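Side-chain contacts in thioredoxin reductase (Streptococcus pyogenes, PDB 5UWY), which probably uses NADPH, through its bound FAD and a redox-active disulfide, to reduce thioredoxin: residues D262-S267 / F272-V277; L146-G151 / I160-F165; T18-A23 / F73-I78. One frame throughout, in Å; residues are numbered along the deposited sequence.

Interaction 1 (D262-S267 / F272-V277); sequences DHMRTS and FAIGDV. With FAD (flavin-adenine dinucleotide), chain B; PO4 (phosphate ion), chain E.
The F272 ring meets the turn at its edge: M264 O and H263 O lie near the ring plane, M264 O being 3.5 Å from F272 CD2. R265 comes in obliquely, CA at 3.5 Å from F272 CD2 and CB at 3.6 Å from F272 CE2. A second pair of flat groups lies beyond this. R265 NH2 lies over the middle of the H263 ring, 3.8 Å from its plane, while H263 CG lies above the middle of the guanidinium. The edge of that imidazole faces a phosphate ion, probably from the crystallisation liquor, through a long, weak hydrogen bond from NE2 to O4. R265 reaches over the ring because CG starts between the backbone N and the carbonyl carbon (chi1 60°) and the chain then runs extended to NE, which forms a salt bridge with D261.

The backbone contact is a single bridge between R265 and F272. It is accompanied by one hydrogen bond, from A273 N to M264 O over 3.1 Å, somewhat bent at 157° but almost in line with the carbonyl. The buried selenomethionine M264 crosses I274, also buried, at about a right angle, its CG 3.7 Å from I274 CG2; helix 285-304 packs on both through D291. Past the bridge the chain leaves the strand and reaches the cofactor: D276 N donates to FAD O1P at 2.8 Å, and G275, with positive phi, passes close to the same oxygen. A short strand followed by a Gly-Asp turn at the FAD pyrophosphate is characteristic of the FAD domain of the pyridine nucleotide-disulphide oxidoreductases.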
loop_
_atom_site.group_PDB
_atom_site.type_symbol
_atom_site.label_atom_id
_atom_site.label_comp_id
_atom_site.label_asym_id
_atom_site.label_seq_id
_atom_site.Cartn_x
_atom_site.Cartn_y
_atom_site.Cartn_z
ATOM N N ASP A 262 0.736 -4.395 -12.959
ATOM C CA ASP A 262 0.934 -4.824 -11.578
ATOM C C ASP A 262 2.225 -4.278 -10.985
ATOM O O ASP A 262 2.289 -3.992 -9.785
ATOM C CB ASP A 262 0.956 -6.354 -11.510
ATOM C CG ASP A 262 -0.390 -6.943 -11.161
ATOM O OD1 ASP A 262 -1.358 -6.171 -11.001
ATOM O OD2 ASP A 262 -0.479 -8.184 -11.053
ATOM N N HIS A 263 3.260 -4.129 -11.808
ATOM C CA HIS A 263 4.604 -3.830 -11.338
ATOM C C HIS A 263 4.960 -2.356 -11.438
ATOM O O HIS A 263 6.144 -2.016 -11.354
ATOM C CB HIS A 263 5.619 -4.653 -12.120
ATOM C CG HIS A 263 5.550 -6.117 -11.830
ATOM N ND1 HIS A 263 6.657 -6.858 -11.482
ATOM C CD2 HIS A 263 4.503 -6.974 -11.817
ATOM C CE1 HIS A 263 6.299 -8.114 -11.288
ATOM N NE2 HIS A 263 4.995 -8.209 -11.478
HETATM N N MSE A 264 3.975 -1.486 -11.638
HETATM C CA MSE A 264 4.192 -0.046 -11.652
HETATM C C MSE A 264 4.977 0.389 -12.885
HETATM O O MSE A 264 5.336 1.558 -12.998
HETATM C CB MSE A 264 4.944 0.409 -10.391
HETATM C CG MSE A 264 4.121 0.444 -9.114
HETATM SE SE MSE A 264 2.257 0.959 -9.324
HETATM C CE MSE A 264 1.398 -0.759 -9.018
ATOM N N ARG A 265 5.257 -0.535 -13.803
ATOM C CA ARG A 265 6.097 -0.195 -14.944
ATOM C C ARG A 265 5.251 0.231 -16.139
ATOM O O ARG A 265 4.127 -0.236 -16.342
ATOM C CB ARG A 265 7.033 -1.348 -15.335
ATOM C CG ARG A 265 6.369 -2.652 -15.732
ATOM C CD ARG A 265 7.250 -3.850 -15.396
ATOM N NE ARG A 265 6.561 -5.118 -15.626
ATOM C CZ ARG A 265 6.947 -6.280 -15.113
ATOM N NH1 ARG A 265 8.021 -6.338 -14.339
ATOM N NH2 ARG A 265 6.260 -7.386 -15.369
ATOM N N THR A 266 5.820 1.134 -16.926
ATOM C CA THR A 266 5.194 1.807 -18.051
ATOM C C THR A 266 5.530 1.066 -19.351
ATOM O O THR A 266 6.414 0.209 -19.391
ATOM C CB THR A 266 5.665 3.274 -18.044
ATOM O OG1 THR A 266 4.887 4.015 -17.096
ATOM C CG2 THR A 266 5.575 3.953 -19.380
ATOM N N SER A 267 4.772 1.360 -20.415
ATOM C CA SER A 267 5.123 0.870 -21.744
ATOM C C SER A 267 6.560 1.215 -22.138
ATOM O O SER A 267 7.123 0.551 -23.011
ATOM C CB SER A 267 4.159 1.436 -22.785
ATOM O OG SER A 267 4.254 2.849 -22.845
ATOM N N PHE A 272 8.730 4.257 -14.469
ATOM C CA PHE A 272 7.621 3.762 -13.674
ATOM C C PHE A 272 6.742 4.928 -13.243
ATOM O O PHE A 272 7.172 6.086 -13.219
ATOM C CB PHE A 272 8.114 3.002 -12.431
ATOM C CG PHE A 272 9.099 1.906 -12.730
ATOM C CD1 PHE A 272 10.417 2.203 -13.042
ATOM C CD2 PHE A 272 8.708 0.576 -12.692
ATOM C CE1 PHE A 272 11.324 1.200 -13.320
ATOM C CE2 PHE A 272 9.610 -0.432 -12.968
ATOM C CZ PHE A 272 10.918 -0.121 -13.282
ATOM N N ALA A 273 5.496 4.613 -12.905
ATOM C CA ALA A 273 4.563 5.588 -12.366
ATOM C C ALA A 273 3.896 4.998 -11.137
ATOM O O ALA A 273 3.560 3.810 -11.113
ATOM C CB ALA A 273 3.508 5.997 -13.393
ATOM N N ILE A 274 3.726 5.828 -10.107
ATOM C CA ILE A 274 3.146 5.391 -8.846
ATOM C C ILE A 274 2.208 6.460 -8.317
ATOM O O ILE A 274 2.271 7.629 -8.704
ATOM C CB ILE A 274 4.205 5.090 -7.768
ATOM C CG1 ILE A 274 5.103 6.311 -7.564
ATOM C CG2 ILE A 274 4.989 3.855 -8.128
ATOM C CD1 ILE A 274 6.163 6.113 -6.515
ATOM N N GLY A 275 1.349 6.037 -7.396
ATOM C CA GLY A 275 0.470 6.962 -6.720
ATOM C C GLY A 275 -0.734 7.350 -7.560
ATOM O O GLY A 275 -1.247 6.579 -8.365
ATOM N N ASP A 276 -1.174 8.589 -7.354
ATOM C CA ASP A 276 -2.418 9.110 -7.901
ATOM C C ASP A 276 -2.304 9.565 -9.345
ATOM O O ASP A 276 -3.337 9.697 -10.018
ATOM C CB ASP A 276 -2.894 10.267 -7.029
ATOM C CG ASP A 276 -3.315 9.811 -5.653
ATOM O OD1 ASP A 276 -2.701 8.846 -5.145
ATOM O OD2 ASP A 276 -4.222 10.425 -5.071
ATOM N N VAL A 277 -1.084 9.807 -9.830
ATOM C CA VAL A 277 -0.868 10.081 -11.240
ATOM C C VAL A 277 -1.249 8.897 -12.121
ATOM O O VAL A 277 -1.254 9.018 -13.354
ATOM C CB VAL A 277 0.605 10.483 -11.469
ATOM C CG1 VAL A 277 1.474 9.248 -11.669
ATOM C CG2 VAL A 277 0.723 11.430 -12.649
HETATM P PA FAD B . 0.735 13.757 -4.524
HETATM O O1A FAD B . 1.048 13.695 -3.074
HETATM O O2A FAD B . -0.462 14.626 -4.923
HETATM O O5B FAD B . 1.966 14.254 -5.340
HETATM C C5B FAD B . 2.093 15.637 -5.725
HETATM C C4B FAD B . 3.539 16.046 -5.657
HETATM O O4B FAD B . 4.075 16.132 -6.999
HETATM C C3B FAD B . 3.790 17.404 -4.994
HETATM O O3B FAD B . 4.853 17.333 -4.049
HETATM C C2B FAD B . 4.117 18.315 -6.180
HETATM O O2B FAD B . 4.994 19.367 -5.789
HETATM C C1B FAD B . 4.812 17.325 -7.110
HETATM N N9A FAD B . 4.861 17.726 -8.517
HETATM C C8A FAD B . 3.826 17.779 -9.415
HETATM N N7A FAD B . 4.174 18.177 -10.617
HETATM C C5A FAD B . 5.536 18.397 -10.500
HETATM C C6A FAD B . 6.507 18.832 -11.425
HETATM N N6A FAD B . 6.236 19.132 -12.696
HETATM N N1A FAD B . 7.782 18.947 -10.984
HETATM C C2A FAD B . 8.056 18.646 -9.712
HETATM N N3A FAD B . 7.226 18.227 -8.757
HETATM C C4A FAD B . 5.975 18.124 -9.219
HETATM N N1 FAD B . -5.386 10.944 1.895
HETATM C C2 FAD B . -5.754 10.007 2.818
HETATM O O2 FAD B . -5.176 8.917 2.906
HETATM N N3 FAD B . -6.798 10.277 3.687
HETATM C C4 FAD B . -7.546 11.434 3.725
HETATM O O4 FAD B . -8.453 11.558 4.546
HETATM C C4X FAD B . -7.151 12.421 2.738
HETATM N N5 FAD B . -7.808 13.546 2.700
HETATM C C5X FAD B . -7.435 14.488 1.758
HETATM C C6 FAD B . -8.129 15.696 1.710
HETATM C C7 FAD B . -7.795 16.678 0.786
HETATM C C7M FAD B . -8.570 17.970 0.765
HETATM C C8 FAD B . -6.740 16.452 -0.115
HETATM C C8M FAD B . -6.353 17.497 -1.128
HETATM C C9 FAD B . -6.044 15.247 -0.070
HETATM C C9A FAD B . -6.381 14.267 0.856
HETATM N N10 FAD B . -5.707 13.027 0.919
HETATM C C10 FAD B . -6.059 12.085 1.862
HETATM C "C1'" FAD B . -4.567 12.744 0.029
HETATM C "C2'" FAD B . -4.910 11.850 -1.158
HETATM O "O2'" FAD B . -4.819 10.470 -0.800
HETATM C "C3'" FAD B . -3.920 12.125 -2.291
HETATM O "O3'" FAD B . -4.465 11.576 -3.484
HETATM C "C4'" FAD B . -2.501 11.575 -2.098
HETATM O "O4'" FAD B . -1.795 12.387 -1.159
HETATM C "C5'" FAD B . -1.728 11.517 -3.401
HETATM O "O5'" FAD B . -0.401 11.006 -3.152
HETATM P P FAD B . 0.675 10.927 -4.307
HETATM O O1P FAD B . 0.295 9.802 -5.273
HETATM O O2P FAD B . 2.066 10.825 -3.797
HETATM O O3P FAD B . 0.480 12.298 -5.089
HETATM P P PO4 E . 2.246 -10.898 -10.550
HETATM O O1 PO4 E . 1.529 -12.080 -9.941
HETATM O O2 PO4 E . 2.515 -9.869 -9.477
HETATM O O3 PO4 E . 1.387 -10.287 -11.631
HETATM O O4 PO4 E . 3.552 -11.360 -11.151
#

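Interaction 2 (L146-G151 / I160-F165)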
loop_
_atom_site.group_PDB
_atom_site.type_symbol
_atom_site.label_atom_id
_atom_site.label_comp_id
_atom_site.label_asym_id
_atom_site.label_seq_id
_atom_site.Cartn_x
_atom_site.Cartn_y
_atom_site.Cartn_z
ATOM N N LEU A 146 -24.748 17.922 5.212
ATOM C CA LEU A 146 -23.687 17.991 4.228
ATOM C C LEU A 146 -24.271 18.416 2.890
ATOM O O LEU A 146 -25.398 18.054 2.538
ATOM C CB LEU A 146 -22.978 16.638 4.088
ATOM C CG LEU A 146 -22.343 16.061 5.358
ATOM C CD1 LEU A 146 -21.453 14.879 5.028
ATOM C CD2 LEU A 146 -21.553 17.118 6.104
ATOM N N LEU A 147 -23.489 19.196 2.153
ATOM C CA LEU A 147 -23.844 19.666 0.822
ATOM C C LEU A 147 -22.883 19.044 -0.180
ATOM O O LEU A 147 -21.669 19.083 0.024
ATOM C CB LEU A 147 -23.776 21.196 0.750
ATOM C CG LEU A 147 -24.147 21.844 -0.582
ATOM C CD1 LEU A 147 -25.648 21.784 -0.780
ATOM C CD2 LEU A 147 -23.647 23.278 -0.649
ATOM N N VAL A 148 -23.420 18.460 -1.247
ATOM C CA VAL A 148 -22.618 17.840 -2.296
ATOM C C VAL A 148 -22.804 18.648 -3.570
ATOM O O VAL A 148 -23.939 18.920 -3.977
ATOM C CB VAL A 148 -23.010 16.367 -2.510
ATOM C CG1 VAL A 148 -22.684 15.920 -3.932
ATOM C CG2 VAL A 148 -22.305 15.479 -1.497
ATOM N N VAL A 149 -21.701 19.040 -4.200
ATOM C CA VAL A 149 -21.768 19.851 -5.413
ATOM C C VAL A 149 -21.500 18.968 -6.626
ATOM O O VAL A 149 -20.482 18.266 -6.683
ATOM C CB VAL A 149 -20.779 21.025 -5.361
ATOM C CG1 VAL A 149 -20.990 21.929 -6.559
ATOM C CG2 VAL A 149 -20.939 21.795 -4.062
ATOM N N GLY A 150 -22.408 19.004 -7.593
ATOM C CA GLY A 150 -22.272 18.253 -8.825
ATOM C C GLY A 150 -23.559 17.542 -9.203
ATOM O O GLY A 150 -24.539 17.517 -8.461
ATOM N N GLY A 151 -23.525 16.946 -10.392
ATOM C CA GLY A 151 -24.677 16.236 -10.914
ATOM C C GLY A 151 -24.333 15.034 -11.771
ATOM O O GLY A 151 -25.201 14.489 -12.461
ATOM N N ILE A 160 -24.538 9.365 -1.710
ATOM C CA ILE A 160 -25.141 8.252 -0.982
ATOM C C ILE A 160 -24.098 7.526 -0.142
ATOM O O ILE A 160 -24.439 6.901 0.869
ATOM C CB ILE A 160 -25.890 7.292 -1.923
ATOM C CG1 ILE A 160 -25.161 7.152 -3.257
ATOM C CG2 ILE A 160 -27.324 7.770 -2.133
ATOM C CD1 ILE A 160 -25.820 6.162 -4.193
ATOM N N TYR A 161 -22.819 7.608 -0.510
ATOM C CA TYR A 161 -21.784 7.153 0.413
ATOM C C TYR A 161 -21.761 8.022 1.663
ATOM O O TYR A 161 -21.567 7.520 2.777
ATOM C CB TYR A 161 -20.411 7.150 -0.261
ATOM C CG TYR A 161 -19.270 6.863 0.697
ATOM C CD1 TYR A 161 -18.995 5.566 1.116
ATOM C CD2 TYR A 161 -18.471 7.889 1.185
ATOM C CE1 TYR A 161 -17.953 5.301 1.993
ATOM C CE2 TYR A 161 -17.431 7.633 2.063
ATOM C CZ TYR A 161 -17.176 6.338 2.463
ATOM O OH TYR A 161 -16.141 6.085 3.335
ATOM N N LEU A 162 -21.971 9.330 1.498
ATOM C CA LEU A 162 -22.006 10.228 2.643
ATOM C C LEU A 162 -23.221 9.995 3.532
ATOM O O LEU A 162 -23.192 10.377 4.707
ATOM C CB LEU A 162 -21.968 11.680 2.170
ATOM C CG LEU A 162 -20.577 12.168 1.766
ATOM C CD1 LEU A 162 -20.609 13.618 1.317
ATOM C CD2 LEU A 162 -19.602 11.976 2.913
ATOM N N THR A 163 -24.283 9.373 3.010
ATOM C CA THR A 163 -25.420 9.035 3.864
ATOM C C THR A 163 -25.041 8.069 4.982
ATOM O O THR A 163 -25.805 7.923 5.944
ATOM C CB THR A 163 -26.561 8.433 3.041
ATOM O OG1 THR A 163 -26.138 7.193 2.462
ATOM C CG2 THR A 163 -26.991 9.387 1.944
ATOM N N GLN A 164 -23.886 7.405 4.881
ATOM C CA GLN A 164 -23.449 6.479 5.918
ATOM C C GLN A 164 -23.006 7.178 7.197
ATOM O O GLN A 164 -22.792 6.499 8.207
ATOM C CB GLN A 164 -22.309 5.606 5.392
ATOM C CG GLN A 164 -22.689 4.743 4.204
ATOM C CD GLN A 164 -23.180 3.375 4.621
ATOM O OE1 GLN A 164 -22.403 2.536 5.077
ATOM N NE2 GLN A 164 -24.479 3.141 4.468
ATOM N N PHE A 165 -22.857 8.497 7.180
ATOM C CA PHE A 165 -22.479 9.250 8.371
ATOM C C PHE A 165 -23.426 10.399 8.668
ATOM O O PHE A 165 -23.790 10.603 9.828
ATOM C CB PHE A 165 -21.051 9.804 8.232
ATOM C CG PHE A 165 -20.100 8.876 7.538
ATOM C CD1 PHE A 165 -19.431 7.898 8.250
ATOM C CD2 PHE A 165 -19.859 8.992 6.180
ATOM C CE1 PHE A 165 -18.550 7.048 7.620
ATOM C CE2 PHE A 165 -18.978 8.142 5.542
ATOM C CZ PHE A 165 -18.322 7.168 6.265
#
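L162 and L146 both turn CG opposite the carbonyl carbon, alongside the backbone N (chi1 -78° and -58°), which sends their methyl ends into the gap between helix and strand. V148 contributes through CG2, placed anti to its own carbonyl carbon. The setting is the beta-alpha-beta unit of a Rossmann-type domain, made of strand 145-149, helix 153-162 and strand 168-172, and the contact ties the far part of the helix back onto the strand that precedes it.

The contact is purely apolar: no hydrogen bond crosses between the segments, and the nearest CA pair, L146 and L162, is 8.1 Å apart, a spacing bridged by side chains alone. L146 and V148 point to the helix while L147 between them points away, the alternation expected of a strand with one face covered. L146 meets L162 at about a right angle, whereas V148 approaches it on a slant. F234 of strand 232-235 touches both leucines, and A155 and A159 of the helix pack on V148, so the cluster belongs to a larger core.

G150 begins the turn after the strand and fits a GxGxxA pattern, consistent with the dinucleotide-binding turn of the NADPH domain in this family. The outer side of the helix meets the second subunit, where Y161 makes an edge-to-face ring contact with Y300 of that subunit. At the centre of the contact, L162 CD1 stands 3.8 Å from V148 CG2 and 4.0 Å from L146 CD1, while L162 CD2 lies at 4.0 Å from the same L146 methyl.

Interaction 3 (T18-A23 / F73-I78); sequences TAALYA and FNVENI
F73 is the first residue of 73-78 to touch the helix, with its ring set obliquely against L21: L21 CD1 is 3.5 Å from F73 CE2 and 3.6 Å from F73 CD2, so a single methyl meets two neighbouring ring carbons. L21 delivers that methyl by holding CG anti to the backbone N (chi1 175°), beside its carbonyl carbon. The F73 side chain also packs on A24 and R25 of helix 14-25, and E49 of the second subunit lies against both F73 and L21.

After a turn at N74, whose phi is positive, the chain brings V75 against A20. Both valine methyls are used: CG1 lies 4.1 Å from A20 CB, and CG2 is 3.9 Å from A20 O. This pair, with CA atoms 6.8 Å apart, is the closest backbone approach. From E76 to I78 the chain turns to the sheet, bonding through its backbone to strand 30-34 as the outermost strand of the FAD-domain parallel sheet.

No hydrogen bond joins the two segments. The helix is therefore held here by the fit of alanine, leucine, valine and phenylalanine surfaces, while directional bonding is left to the neighbouring strand.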
loop_
_atom_site.group_PDB
_atom_site.type_symbol
_atom_site.label_atom_id
_atom_site.label_comp_id
_atom_site.label_asym_id
_atom_site.label_seq_id
_atom_site.Cartn_x
_atom_site.Cartn_y
_atom_site.Cartn_z
ATOM N N THR A 18 7.931 6.863 -0.531
ATOM C CA THR A 18 8.060 5.435 -0.256
ATOM C C THR A 18 8.976 4.764 -1.272
ATOM O O THR A 18 9.826 3.940 -0.906
ATOM C CB THR A 18 6.686 4.772 -0.247
ATOM O OG1 THR A 18 5.835 5.459 0.680
ATOM C CG2 THR A 18 6.806 3.310 0.167
ATOM N N ALA A 19 8.823 5.111 -2.552
ATOM C CA ALA A 19 9.736 4.596 -3.566
ATOM C C ALA A 19 11.173 5.001 -3.268
ATOM O O ALA A 19 12.102 4.213 -3.473
ATOM C CB ALA A 19 9.315 5.086 -4.953
ATOM N N ALA A 20 11.374 6.229 -2.778
ATOM C CA ALA A 20 12.716 6.666 -2.409
ATOM C C ALA A 20 13.244 5.874 -1.224
ATOM O O ALA A 20 14.425 5.512 -1.186
ATOM C CB ALA A 20 12.715 8.159 -2.089
ATOM N N LEU A 21 12.380 5.603 -0.246
ATOM C CA LEU A 21 12.785 4.820 0.915
ATOM C C LEU A 21 13.259 3.434 0.499
ATOM O O LEU A 21 14.363 3.008 0.855
ATOM C CB LEU A 21 11.622 4.723 1.900
ATOM C CG LEU A 21 11.810 3.849 3.138
ATOM C CD1 LEU A 21 12.792 4.493 4.102
ATOM C CD2 LEU A 21 10.469 3.593 3.811
ATOM N N TYR A 22 12.437 2.719 -0.272
ATOM C CA TYR A 22 12.802 1.361 -0.661
ATOM C C TYR A 22 14.019 1.356 -1.576
ATOM O O TYR A 22 14.960 0.582 -1.367
ATOM C CB TYR A 22 11.617 0.670 -1.332
ATOM C CG TYR A 22 10.706 -0.044 -0.360
ATOM C CD1 TYR A 22 9.731 0.647 0.344
ATOM C CD2 TYR A 22 10.832 -1.409 -0.140
ATOM C CE1 TYR A 22 8.900 -0.003 1.235
ATOM C CE2 TYR A 22 10.006 -2.068 0.750
ATOM C CZ TYR A 22 9.043 -1.360 1.434
ATOM O OH TYR A 22 8.217 -2.012 2.322
ATOM N N ALA A 23 14.021 2.220 -2.594
ATOM C CA ALA A 23 15.114 2.233 -3.561
ATOM C C ALA A 23 16.440 2.575 -2.894
ATOM O O ALA A 23 17.456 1.912 -3.128
ATOM C CB ALA A 23 14.807 3.226 -4.681
ATOM N N PHE A 73 19.099 7.481 4.658
ATOM C CA PHE A 73 19.374 6.584 3.540
ATOM C C PHE A 73 19.934 7.295 2.310
ATOM O O PHE A 73 19.901 6.729 1.210
ATOM C CB PHE A 73 18.114 5.814 3.144
ATOM C CG PHE A 73 17.662 4.805 4.163
ATOM C CD1 PHE A 73 18.508 3.789 4.569
ATOM C CD2 PHE A 73 16.372 4.844 4.672
ATOM C CE1 PHE A 73 18.093 2.850 5.494
ATOM C CE2 PHE A 73 15.948 3.897 5.591
ATOM C CZ PHE A 73 16.812 2.904 6.005
ATOM N N ASN A 74 20.425 8.527 2.464
ATOM C CA ASN A 74 21.153 9.237 1.399
ATOM C C ASN A 74 20.268 9.607 0.214
ATOM O O ASN A 74 20.747 9.731 -0.916
ATOM C CB ASN A 74 22.354 8.425 0.907
ATOM C CG ASN A 74 23.629 8.829 1.586
ATOM O OD1 ASN A 74 23.947 8.348 2.672
ATOM N ND2 ASN A 74 24.383 9.714 0.944
ATOM N N VAL A 75 18.981 9.825 0.454
ATOM C CA VAL A 75 18.117 10.327 -0.605
ATOM C C VAL A 75 18.449 11.792 -0.832
ATOM O O VAL A 75 18.354 12.609 0.089
ATOM C CB VAL A 75 16.641 10.151 -0.242
ATOM C CG1 VAL A 75 15.758 10.756 -1.329
ATOM C CG2 VAL A 75 16.320 8.677 -0.042
ATOM N N GLU A 76 18.867 12.133 -2.048
ATOM C CA GLU A 76 19.201 13.527 -2.317
ATOM C C GLU A 76 17.956 14.269 -2.797
ATOM O O GLU A 76 17.277 13.827 -3.733
ATOM C CB GLU A 76 20.351 13.661 -3.314
ATOM C CG GLU A 76 20.607 15.103 -3.744
ATOM C CD GLU A 76 21.295 15.934 -2.666
ATOM O OE1 GLU A 76 21.740 17.067 -2.959
ATOM O OE2 GLU A 76 21.394 15.454 -1.518
ATOM N N ASN A 77 17.633 15.378 -2.127
ATOM C CA ASN A 77 16.440 16.162 -2.426
ATOM C C ASN A 77 16.833 17.354 -3.292
ATOM O O ASN A 77 17.700 18.156 -2.913
ATOM C CB ASN A 77 15.765 16.624 -1.135
ATOM C CG ASN A 77 14.948 15.529 -0.479
ATOM O OD1 ASN A 77 15.435 14.822 0.406
ATOM N ND2 ASN A 77 13.701 15.383 -0.908
ATOM N N ILE A 78 16.187 17.468 -4.448
ATOM C CA ILE A 78 16.513 18.465 -5.458
ATOM C C ILE A 78 15.254 19.258 -5.766
ATOM O O ILE A 78 14.234 18.680 -6.161
ATOM C CB ILE A 78 17.063 17.823 -6.741
ATOM C CG1 ILE A 78 18.270 16.944 -6.423
ATOM C CG2 ILE A 78 17.417 18.889 -7.754
ATOM C CD1 ILE A 78 18.828 16.207 -7.623
#

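In the fold
From the N terminus, interaction 3 closes first, bringing residues 73-78 back to helix 14-25 over a long loop that includes strand 30-34 and helix 59-71. Interaction 2 closes a short loop within one beta-alpha-beta unit, and interaction 1 a short connection of four intervening residues. The three follow in series; none nests in or crosses another. Interactions 1 and 3 reach the same parallel sheet, at its two outermost strands 271-273 and 76-79, and touch where I274 CD1 lies 3.7 Å from A19 CB. Interaction 2 belongs to the other parallel sheet, its centre about 31 Å from that of interaction 1 and about 39 Å from that of interaction 3.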